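Local structure of S-adenosylmethionine:2-demethylmenaquinone methyltransferase (Geobacillus kaustophilus, 2PCN) at residues R28-P33 and G87-G92; E51-G56 and G123-V128; V134-G139 and V149-K154. The protein is of unassigned function but belongs to the RraA-like family of compact alpha/beta proteins, with three chains in its assembly. All coordinates share one frame; numbering follows the deposited sequence.

Contact 1. Residues R28-P33 and G87-G92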
# COMPACT_ATOMS: atom_id res chain seq x y z
N ARG A 28 15.01 -4.60 -2.50
CA ARG A 28 13.72 -5.25 -2.34
C ARG A 28 13.89 -6.72 -2.01
O ARG A 28 13.00 -7.36 -1.46
CB ARG A 28 12.89 -5.06 -3.61
CG ARG A 28 12.75 -3.60 -3.99
CD ARG A 28 11.98 -3.38 -5.28
NE ARG A 28 11.93 -1.96 -5.64
CZ ARG A 28 11.31 -1.47 -6.70
NH1 ARG A 28 10.67 -2.28 -7.54
NH2 ARG A 28 11.32 -0.17 -6.94
N MET A 29 15.07 -7.25 -2.33
CA MET A 29 15.38 -8.65 -2.06
C MET A 29 16.63 -8.74 -1.19
O MET A 29 17.65 -8.12 -1.49
CB MET A 29 15.62 -9.39 -3.38
CG MET A 29 16.01 -10.83 -3.21
SD MET A 29 16.30 -11.63 -4.81
CE MET A 29 14.63 -12.08 -5.26
N PHE A 30 16.54 -9.49 -0.10
CA PHE A 30 17.68 -9.65 0.80
C PHE A 30 17.50 -10.90 1.66
O PHE A 30 16.38 -11.37 1.85
CB PHE A 30 17.86 -8.40 1.68
CG PHE A 30 16.67 -8.07 2.54
CD1 PHE A 30 16.65 -8.44 3.88
CD2 PHE A 30 15.58 -7.38 2.02
CE1 PHE A 30 15.56 -8.13 4.69
CE2 PHE A 30 14.49 -7.06 2.82
CZ PHE A 30 14.47 -7.44 4.16
N SER A 31 18.61 -11.44 2.15
CA SER A 31 18.56 -12.64 2.97
C SER A 31 19.85 -12.81 3.76
O SER A 31 20.85 -12.14 3.49
CB SER A 31 18.35 -13.87 2.08
OG SER A 31 19.45 -14.05 1.21
N GLY A 32 19.82 -13.72 4.73
CA GLY A 32 21.00 -13.96 5.54
C GLY A 32 20.65 -14.50 6.91
O GLY A 32 19.47 -14.65 7.24
N PRO A 33 21.66 -14.81 7.74
CA PRO A 33 21.46 -15.35 9.09
C PRO A 33 20.72 -14.35 9.97
O PRO A 33 21.00 -13.15 9.94
CB PRO A 33 22.88 -15.62 9.57
CG PRO A 33 23.65 -14.53 8.91
CD PRO A 33 23.09 -14.52 7.50
N GLY A 87 19.97 -6.63 5.97
CA GLY A 87 18.74 -5.87 6.11
C GLY A 87 18.13 -5.97 7.49
O GLY A 87 18.69 -6.58 8.40
N VAL A 88 16.96 -5.35 7.64
CA VAL A 88 16.24 -5.36 8.91
C VAL A 88 14.76 -5.64 8.65
O VAL A 88 14.19 -5.12 7.69
CB VAL A 88 16.35 -3.99 9.64
CG1 VAL A 88 15.75 -4.09 11.03
CG2 VAL A 88 17.81 -3.54 9.70
N ILE A 89 14.16 -6.47 9.49
CA ILE A 89 12.73 -6.81 9.38
C ILE A 89 12.14 -6.41 10.72
O ILE A 89 12.53 -6.94 11.76
CB ILE A 89 12.52 -8.31 9.12
CG1 ILE A 89 13.14 -8.68 7.77
CG2 ILE A 89 11.03 -8.64 9.15
CD1 ILE A 89 13.14 -10.17 7.47
N ILE A 90 11.18 -5.49 10.70
CA ILE A 90 10.60 -4.98 11.93
C ILE A 90 9.10 -5.16 12.12
O ILE A 90 8.30 -4.70 11.30
CB ILE A 90 10.91 -3.47 12.07
CG1 ILE A 90 12.39 -3.22 11.77
CG2 ILE A 90 10.56 -2.99 13.48
CD1 ILE A 90 12.78 -1.76 11.78
N HIS A 91 8.72 -5.84 13.20
CA HIS A 91 7.31 -6.01 13.52
C HIS A 91 7.02 -4.73 14.30
O HIS A 91 6.93 -4.74 15.53
CB HIS A 91 7.09 -7.25 14.38
CG HIS A 91 5.66 -7.48 14.76
ND1 HIS A 91 4.60 -7.11 13.95
CD2 HIS A 91 5.11 -8.05 15.86
CE1 HIS A 91 3.47 -7.44 14.54
NE2 HIS A 91 3.75 -8.02 15.70
N GLY A 92 6.92 -3.64 13.55
CA GLY A 92 6.70 -2.33 14.12
C GLY A 92 6.93 -1.28 13.04
O GLY A 92 6.95 -1.62 11.86

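Contact 2. Residues E51-G56 and G123-V128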
# COMPACT_ATOMS: atom_id res chain seq x y z
N GLU A 51 25.14 -2.34 15.70
CA GLU A 51 26.54 -1.96 15.84
C GLU A 51 27.44 -3.15 16.13
O GLU A 51 28.66 -3.03 16.08
CB GLU A 51 26.70 -0.93 16.95
CG GLU A 51 25.81 0.29 16.83
CD GLU A 51 25.94 1.24 18.01
OE1 GLU A 51 25.93 0.76 19.16
OE2 GLU A 51 26.03 2.46 17.78
N THR A 52 26.85 -4.31 16.42
CA THR A 52 27.64 -5.49 16.77
C THR A 52 27.46 -6.78 15.97
O THR A 52 28.38 -7.60 15.95
CB THR A 52 27.47 -5.83 18.25
OG1 THR A 52 26.08 -6.11 18.51
CG2 THR A 52 27.91 -4.65 19.12
N VAL A 53 26.31 -6.99 15.33
CA VAL A 53 26.12 -8.24 14.59
C VAL A 53 27.07 -8.38 13.39
O VAL A 53 27.54 -7.39 12.83
CB VAL A 53 24.66 -8.39 14.10
CG1 VAL A 53 23.72 -8.43 15.29
CG2 VAL A 53 24.29 -7.26 13.15
N PRO A 54 27.38 -9.63 13.00
CA PRO A 54 28.28 -9.91 11.87
C PRO A 54 27.76 -9.39 10.54
O PRO A 54 26.55 -9.24 10.35
CB PRO A 54 28.38 -11.43 11.87
CG PRO A 54 28.11 -11.80 13.29
CD PRO A 54 26.97 -10.88 13.66
N PRO A 55 28.67 -9.11 9.59
CA PRO A 55 28.26 -8.62 8.27
C PRO A 55 27.38 -9.67 7.60
O PRO A 55 27.58 -10.87 7.79
CB PRO A 55 29.60 -8.44 7.54
CG PRO A 55 30.56 -8.14 8.66
CD PRO A 55 30.14 -9.14 9.71
N GLY A 56 26.40 -9.22 6.82
CA GLY A 56 25.52 -10.15 6.14
C GLY A 56 24.29 -10.55 6.94
O GLY A 56 23.38 -11.19 6.43
N GLY A 123 14.07 -4.63 26.99
CA GLY A 123 13.97 -5.62 25.93
C GLY A 123 15.11 -6.62 26.01
O GLY A 123 15.87 -6.61 26.98
N ALA A 124 15.24 -7.47 25.00
CA ALA A 124 16.31 -8.46 25.01
C ALA A 124 16.77 -8.85 23.61
O ALA A 124 15.99 -8.84 22.66
CB ALA A 124 15.86 -9.71 25.76
N ARG A 125 18.04 -9.21 23.50
CA ARG A 125 18.61 -9.64 22.23
C ARG A 125 18.81 -11.15 22.28
O ARG A 125 18.82 -11.75 23.35
CB ARG A 125 19.97 -8.96 21.98
CG ARG A 125 19.92 -7.47 21.72
CD ARG A 125 21.32 -6.90 21.56
NE ARG A 125 22.06 -7.57 20.50
CZ ARG A 125 23.35 -7.37 20.24
NH1 ARG A 125 24.06 -6.52 20.97
NH2 ARG A 125 23.95 -8.04 19.25
N ASP A 126 18.96 -11.75 21.10
CA ASP A 126 19.21 -13.18 20.97
C ASP A 126 18.19 -14.13 21.60
O ASP A 126 18.55 -15.21 22.05
CB ASP A 126 20.60 -13.51 21.51
CG ASP A 126 21.67 -12.57 20.98
OD1 ASP A 126 21.72 -12.36 19.75
OD2 ASP A 126 22.46 -12.04 21.79
N VAL A 127 16.93 -13.72 21.64
CA VAL A 127 15.87 -14.56 22.18
C VAL A 127 15.01 -15.02 21.01
O VAL A 127 15.12 -14.49 19.90
CB VAL A 127 14.97 -13.80 23.19
CG1 VAL A 127 15.78 -13.39 24.41
CG2 VAL A 127 14.35 -12.57 22.52
N VAL A 128 14.16 -16.02 21.24
CA VAL A 128 13.29 -16.52 20.19
C VAL A 128 12.10 -15.57 20.07
O VAL A 128 11.45 -15.24 21.07
CB VAL A 128 12.78 -17.94 20.51
CG1 VAL A 128 11.81 -18.40 19.44
CG2 VAL A 128 13.96 -18.90 20.61

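Contact 3. Residues V134-G139 and V149-K154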
# COMPACT_ATOMS: atom_id res chain seq x y z
N VAL A 134 5.22 -17.03 12.79
CA VAL A 134 6.55 -17.61 12.62
C VAL A 134 7.39 -17.56 13.90
O VAL A 134 7.27 -16.62 14.69
CB VAL A 134 7.33 -16.88 11.48
CG1 VAL A 134 8.80 -17.32 11.46
CG2 VAL A 134 6.68 -17.18 10.14
N ARG A 135 8.22 -18.58 14.09
CA ARG A 135 9.11 -18.64 15.24
C ARG A 135 10.47 -18.25 14.68
O ARG A 135 11.05 -18.98 13.87
CB ARG A 135 9.15 -20.06 15.80
CG ARG A 135 10.02 -20.24 17.05
CD ARG A 135 10.24 -21.73 17.33
NE ARG A 135 11.00 -21.97 18.55
CZ ARG A 135 10.53 -21.76 19.77
NH1 ARG A 135 9.30 -21.30 19.95
NH2 ARG A 135 11.29 -22.01 20.83
N TRP A 136 10.98 -17.09 15.09
CA TRP A 136 12.26 -16.58 14.61
C TRP A 136 13.38 -16.90 15.60
O TRP A 136 13.45 -16.30 16.67
CB TRP A 136 12.18 -15.06 14.41
CG TRP A 136 10.94 -14.62 13.67
CD1 TRP A 136 9.67 -14.58 14.17
CD2 TRP A 136 10.86 -14.15 12.32
NE1 TRP A 136 8.80 -14.11 13.20
CE2 TRP A 136 9.51 -13.84 12.06
CE3 TRP A 136 11.81 -13.96 11.30
CZ2 TRP A 136 9.07 -13.36 10.82
CZ3 TRP A 136 11.38 -13.48 10.07
CH2 TRP A 136 10.02 -13.18 9.84
N GLU A 137 14.26 -17.83 15.23
CA GLU A 137 15.36 -18.24 16.09
C GLU A 137 16.72 -17.71 15.67
O GLU A 137 17.03 -17.63 14.48
CB GLU A 137 15.43 -19.77 16.14
CG GLU A 137 14.25 -20.45 16.81
CD GLU A 137 14.37 -21.96 16.80
OE1 GLU A 137 15.47 -22.47 17.12
OE2 GLU A 137 13.38 -22.64 16.46
N PRO A 138 17.56 -17.34 16.64
CA PRO A 138 18.90 -16.82 16.31
C PRO A 138 19.65 -17.90 15.54
O PRO A 138 19.57 -19.08 15.87
CB PRO A 138 19.52 -16.57 17.68
CG PRO A 138 18.33 -16.20 18.52
CD PRO A 138 17.30 -17.22 18.09
N GLY A 139 20.37 -17.51 14.49
CA GLY A 139 21.11 -18.49 13.72
C GLY A 139 20.32 -19.04 12.55
O GLY A 139 20.90 -19.64 11.64
N VAL A 149 8.23 -13.32 2.91
CA VAL A 149 9.37 -13.63 3.76
C VAL A 149 9.26 -15.07 4.26
O VAL A 149 8.22 -15.47 4.78
CB VAL A 149 9.41 -12.69 4.98
CG1 VAL A 149 10.59 -13.05 5.88
CG2 VAL A 149 9.51 -11.24 4.51
N VAL A 150 10.33 -15.84 4.10
CA VAL A 150 10.36 -17.22 4.54
C VAL A 150 11.59 -17.47 5.40
O VAL A 150 12.65 -16.88 5.18
CB VAL A 150 10.35 -18.20 3.34
CG1 VAL A 150 9.10 -17.96 2.50
CG2 VAL A 150 11.61 -18.03 2.50
N VAL A 151 11.44 -18.36 6.38
CA VAL A 151 12.52 -18.67 7.30
C VAL A 151 12.88 -20.16 7.32
O VAL A 151 12.00 -21.01 7.42
CB VAL A 151 12.14 -18.25 8.73
CG1 VAL A 151 13.26 -18.59 9.70
CG2 VAL A 151 11.84 -16.76 8.77
N ALA A 152 14.17 -20.45 7.23
CA ALA A 152 14.66 -21.83 7.27
C ALA A 152 15.58 -21.95 8.49
O ALA A 152 16.13 -20.95 8.95
CB ALA A 152 15.43 -22.15 5.99
N ASN A 153 15.75 -23.16 9.01
CA ASN A 153 16.61 -23.33 10.18
C ASN A 153 18.09 -23.44 9.83
O ASN A 153 18.92 -23.69 10.70
CB ASN A 153 16.16 -24.56 10.98
CG ASN A 153 14.87 -24.33 11.73
OD1 ASN A 153 14.36 -25.23 12.41
ND2 ASN A 153 14.32 -23.12 11.62
N LYS A 154 18.41 -23.23 8.56
CA LYS A 154 19.79 -23.28 8.10
C LYS A 154 19.91 -22.75 6.67
O LYS A 154 18.91 -22.58 5.98
CB LYS A 154 20.34 -24.71 8.19
CG LYS A 154 19.45 -25.78 7.58
CD LYS A 154 19.46 -25.75 6.06
CE LYS A 154 18.67 -26.92 5.49
NZ LYS A 154 17.26 -26.93 5.96

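Contact 1. Residues R28-P33 and G87-G92
Phe30 and Gly87 bring the two strands closest, their CA atoms 6.6 Å apart where segments 30-33 and 87-90 cross at 90°, with 7.9 Å between the axes and no hydrogen bond joining them. The bridge is made by the ring of Phe30, whose CB leaves the backbone toward the other strand. Its CG sits between the backbone N and the carbonyl carbon (chi1 60°), a setting that carries the phenyl group across to the start of strand 87-90. There CD1 lies 4.0 Å from the CA of Gly87. Because Gly87 has no side chain, the ring can settle directly against the backbone at this point. Further along the ring, CZ comes within 4.2 Å of the carbonyl O of Val88, an ordinary packing contact.

Ile89 closes the far end of the ring. With CG1 beside its backbone N (chi1 -64°), the longer branch swings back to meet Phe30: CG1 stands at the ring edge, near its plane, 4.0 Å from CE1 and equally near CZ. The same isoleucine also packs on Phe21, Val58 and Val142, so the phenyl edge joins a wider apolar cluster. The CB of Val88, by contrast, points away from segment 28-33, and its side chain rests on Leu72 of a separate three-stranded parallel sheet.

All the touching residues are buried, and the centre of the contact lies about 3 Å from the centre of the chain. Strand 58-62 pairs in parallel with both strands, through Pro33 with Val58 and Gly87 with Leu59, so Phe30 spans two strands that share a neighbour within one sheet. The right-angle crossing is consistent with strong coiling of that sheet. A buried aromatic side chain lodged between strands of a curled mixed sheet fits the swivelling beta/beta/alpha fold to which RraA-like proteins belong.

Contact 2. Residues E51-G56 and G123-V128
Thr52 and Arg125 pin the last part of helix 44-52, just before the chain leaves it through Val53, to strand 124-125, which pairs antiparallel with strand 30-38. The guanidinium group reaches the threonine hydroxyl with both terminal nitrogens. NH2 of Arg125 donates to OG1 of Thr52 at 3.0 Å, with an N-H...O angle of 133°, while NH1 adds a weak bond to the same OG1 at 3.2 Å. The oxygen therefore faces the guanidinium edge between NH1 and NH2, tilted 28° out of the plane in the bond to NH2, and neither bond is straight.

The arginine chain runs extended through chi2 and then bends at chi3 (57°), which turns its planar end toward the helix. Its side chain also packs on Leu45 and Ala49 of that helix. Beside the polar pair, CG1 of Val53 lies 4.0 Å from NH2 of Arg125, and this valine also touches Ala35 of strand 30-38.

Thr52 OG1 has its strongest polar partner in the carbonyl O of Glu48, one turn back, to which the hydroxyl can donate while accepting from Arg125. The arginine charge is thus coupled through one hydroxyl to the Glu48 carbonyl in the last turn of the helix, where a positive group would probably be electrostatically favourable.

Contact 3. Residues V134-G139 and V149-K154
Trp136 meets Val151 and Val149 through the six-membered part of its indole. With CG beside the backbone N (chi1 -46°) and the ring turned by chi2 of 73°, the benzene end nears strand 149-152, although the CB of Trp136 does not aim there. CG2 of Val151 touches CZ3 of Trp136 at 3.6 Å, approaching obliquely. CG1 of Val149 reaches CH2 of Trp136 at 4.0 Å from the edge, near the ring plane. Both valines keep CG1 anti to N, yet Val149 uses that branch and Val151 the other one. Val134 completes the cluster: its CG1 stands 3.6 Å above one face of the indole, offset toward the rim, and meets CG2 of Val151 at 4.1 Å.

The polar side of the indole is held by NE1, hydrogen-bonded to the carbonyl O of Phe131, whose ring also stacks with Trp136. On the residues flanking the tryptophan, NE of Arg135 makes a salt bridge to OE2 of Glu137 whose hydrogen bond is weak. Strand segments 134-136 and 149-152 cross at 58°, where a beta-hairpin (129-131 with 134-136) packs through apolar side chains against a strand of the mixed sheet.

How the contacts relate
From the N terminus, strand 30-38 opens contact 1 and leads into helix 44-52, whose exit opens contact 2. Contact 1 closes at 87-92 and contact 2 only at 123-128, so the two loops cross; Pro33 CD lies 3.5 Å from Gly56 O where they touch. Contact 3 follows both in series and closes a short loop that holds strand 141-145. It abuts contact 2 where Val128 meets Arg135 and Pro138 meets the backbone of 126-127, and contact 1 through Ile89 and Val149. Together the three contacts join the interior of the mixed sheet, the helix beside it and the hairpin 129-136, with strand 30-38 pairing to strands 58-62, 124-125 and 141-145 among them.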